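Local coordinates for V-type ATPase 116 kDa subunit (Meiothermus ruber, PDB 3RRK), which is probably a stator subunit of a rotary proton-transporting V-type ATPase, represented here by its cytoplasmic N-terminal domain, at residues A[63-68]-A[268-273]. Sequence-based numbering, arbitrary orientation.
Sequences KRWEAV and KDEVAR
Trp65 and Val271 mark the closest backbone approach, their CA atoms 6.2 Å apart, where the short helical segments 63-68 and 268-273 pass roughly antiparallel, with axes 8.8 Å apart and an angle of 149° between their directions. The packing illustrates how an aromatic plate can be matched by the aliphatic part of a charged side chain. Glu270 lays its methylenes over one face of the Trp65 indole: CB sits 3.5 Å from CD2 of the tryptophan, and CG stands 3.6 Å from the centroid of the six-membered ring, almost on the ring normal, a CH-pi contact. The bend at chi2 (-69°) keeps the chain running over the face, and the carboxylate comes to lie stacked, its plane only 11° from that of the ring. Its oxygen OE2 is gripped by two arginines, Arg273 through NH1 at 3.0 Å and Arg266 through NE, which would be expected to offset the charge of the buried acid from within its own helix. Next to this stack, Val271 directs CG2 between Trp65 and Glu66, 3.9 Å from CB of Trp65 and 3.7 Å from CG of Glu66. Glu66 meets the valine with CG, the two side chains crossing at about a right angle, while its extended chain carries the carboxylate on to Lys275 farther along the second helix. Replacing Trp65 by an alanine would probably open a gap over the Glu270 methylenes and remove the surface against which that side chain is stacked. Val271 also reaches Leu62 and Val69 on helix 56-79. The result is an antiparallel helix pairing in which helix 56-79 packs on the long helix 224-281, with Leu94 of helix 94-138 touching Trp65, in the helical part of the elongated N-terminal domain of subunit I.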
loop_
_atom_site.group_PDB
_atom_site.type_symbol
_atom_site.label_atom_id
_atom_site.label_comp_id
_atom_site.label_asym_id
_atom_site.label_seq_id
_atom_site.Cartn_x
_atom_site.Cartn_y
_atom_site.Cartn_z
ATOM N N LYS A 63 -15.689 10.103 12.219
ATOM C CA LYS A 63 -14.343 9.546 12.260
ATOM C C LYS A 63 -14.392 8.024 12.199
ATOM O O LYS A 63 -13.591 7.412 11.498
ATOM C CB LYS A 63 -13.562 10.012 13.495
ATOM C CG LYS A 63 -13.198 11.490 13.526
ATOM C CD LYS A 63 -12.000 11.830 12.639
ATOM C CE LYS A 63 -10.685 11.771 13.420
ATOM N NZ LYS A 63 -9.497 12.139 12.578
ATOM N N ARG A 64 -15.326 7.407 12.921
ATOM C CA ARG A 64 -15.444 5.939 12.907
ATOM C C ARG A 64 -15.891 5.374 11.555
ATOM O O ARG A 64 -15.439 4.287 11.152
ATOM C CB ARG A 64 -16.325 5.417 14.065
ATOM C CG ARG A 64 -15.751 5.783 15.446
ATOM C CD ARG A 64 -16.776 5.688 16.575
ATOM N NE ARG A 64 -17.537 4.444 16.506
ATOM C CZ ARG A 64 -18.575 4.180 17.285
ATOM N NH1 ARG A 64 -18.967 5.076 18.180
ATOM N NH2 ARG A 64 -19.213 3.026 17.172
ATOM N N TRP A 65 -16.755 6.110 10.848
ATOM C CA TRP A 65 -17.181 5.673 9.515
ATOM C C TRP A 65 -16.050 5.777 8.500
ATOM O O TRP A 65 -15.933 4.948 7.599
ATOM C CB TRP A 65 -18.403 6.458 9.038
ATOM C CG TRP A 65 -19.699 5.958 9.549
ATOM C CD1 TRP A 65 -20.544 6.603 10.403
ATOM C CD2 TRP A 65 -20.310 4.694 9.257
ATOM N NE1 TRP A 65 -21.653 5.825 10.654
ATOM C CE2 TRP A 65 -21.537 4.649 9.957
ATOM C CE3 TRP A 65 -19.942 3.597 8.464
ATOM C CZ2 TRP A 65 -22.397 3.550 9.899
ATOM C CZ3 TRP A 65 -20.802 2.510 8.394
ATOM C CH2 TRP A 65 -22.019 2.497 9.111
ATOM N N GLU A 66 -15.220 6.805 8.655
ATOM C CA GLU A 66 -14.035 6.957 7.820
ATOM C C GLU A 66 -13.056 5.806 8.042
ATOM O O GLU A 66 -12.431 5.320 7.104
ATOM C CB GLU A 66 -13.361 8.289 8.095
ATOM C CG GLU A 66 -14.170 9.497 7.643
ATOM C CD GLU A 66 -13.486 10.814 7.974
ATOM O OE1 GLU A 66 -12.882 10.897 9.077
ATOM O OE2 GLU A 66 -13.555 11.750 7.129
ATOM N N ALA A 67 -12.946 5.370 9.293
ATOM C CA ALA A 67 -12.088 4.244 9.664
ATOM C C ALA A 67 -12.640 2.956 9.055
ATOM O O ALA A 67 -11.882 2.126 8.546
ATOM C CB ALA A 67 -11.974 4.131 11.200
ATOM N N VAL A 68 -13.962 2.790 9.098
ATOM C CA VAL A 68 -14.585 1.705 8.351
ATOM C C VAL A 68 -14.239 1.771 6.856
ATOM O O VAL A 68 -13.835 0.777 6.266
ATOM C CB VAL A 68 -16.107 1.679 8.498
ATOM C CG1 VAL A 68 -16.669 0.536 7.684
ATOM C CG2 VAL A 68 -16.515 1.552 9.950
ATOM N N LYS A 268 -18.931 4.586 2.705
ATOM C CA LYS A 268 -18.759 5.679 1.744
ATOM C C LYS A 268 -19.922 6.661 1.801
ATOM O O LYS A 268 -19.700 7.872 1.856
ATOM C CB LYS A 268 -18.594 5.144 0.326
ATOM C CG LYS A 268 -17.147 4.796 -0.017
ATOM C CD LYS A 268 -16.308 6.058 -0.022
ATOM C CE LYS A 268 -15.259 6.050 -1.122
ATOM N NZ LYS A 268 -14.169 7.036 -0.843
ATOM N N ASP A 269 -21.152 6.148 1.818
ATOM C CA ASP A 269 -22.333 7.013 1.877
ATOM C C ASP A 269 -22.467 7.701 3.206
ATOM O O ASP A 269 -22.962 8.833 3.280
ATOM C CB ASP A 269 -23.634 6.240 1.627
ATOM C CG ASP A 269 -23.627 5.496 0.316
ATOM O OD1 ASP A 269 -22.875 5.904 -0.604
ATOM O OD2 ASP A 269 -24.371 4.495 0.215
ATOM N N GLU A 270 -22.069 6.997 4.265
ATOM C CA GLU A 270 -22.215 7.538 5.600
ATOM C C GLU A 270 -21.322 8.756 5.752
ATOM O O GLU A 270 -21.738 9.790 6.285
ATOM C CB GLU A 270 -21.891 6.478 6.644
ATOM C CG GLU A 270 -23.031 5.531 6.861
ATOM C CD GLU A 270 -24.195 6.215 7.531
ATOM O OE1 GLU A 270 -24.043 7.387 7.919
ATOM O OE2 GLU A 270 -25.259 5.591 7.678
ATOM N N VAL A 271 -20.108 8.641 5.236
ATOM C CA VAL A 271 -19.156 9.731 5.289
ATOM C C VAL A 271 -19.646 10.961 4.501
ATOM O O VAL A 271 -19.642 12.083 5.020
ATOM C CB VAL A 271 -17.779 9.256 4.824
ATOM C CG1 VAL A 271 -16.865 10.425 4.601
ATOM C CG2 VAL A 271 -17.194 8.268 5.859
ATOM N N ALA A 272 -20.112 10.742 3.278
ATOM C CA ALA A 272 -20.677 11.822 2.470
ATOM C C ALA A 272 -21.812 12.520 3.193
ATOM O O ALA A 272 -21.942 13.746 3.158
ATOM C CB ALA A 272 -21.163 11.294 1.124
ATOM N N ARG A 273 -22.640 11.723 3.842
ATOM C CA ARG A 273 -23.804 12.247 4.525
ATOM C C ARG A 273 -23.354 13.148 5.669
ATOM O O ARG A 273 -23.842 14.264 5.819
ATOM C CB ARG A 273 -24.645 11.077 5.027
ATOM C CG ARG A 273 -25.865 11.421 5.845
ATOM C CD ARG A 273 -26.619 10.134 6.151
ATOM N NE ARG A 273 -26.671 9.276 4.965
ATOM C CZ ARG A 273 -26.890 7.963 4.988
ATOM N NH1 ARG A 273 -27.079 7.333 6.142
ATOM N NH2 ARG A 273 -26.908 7.274 3.854
#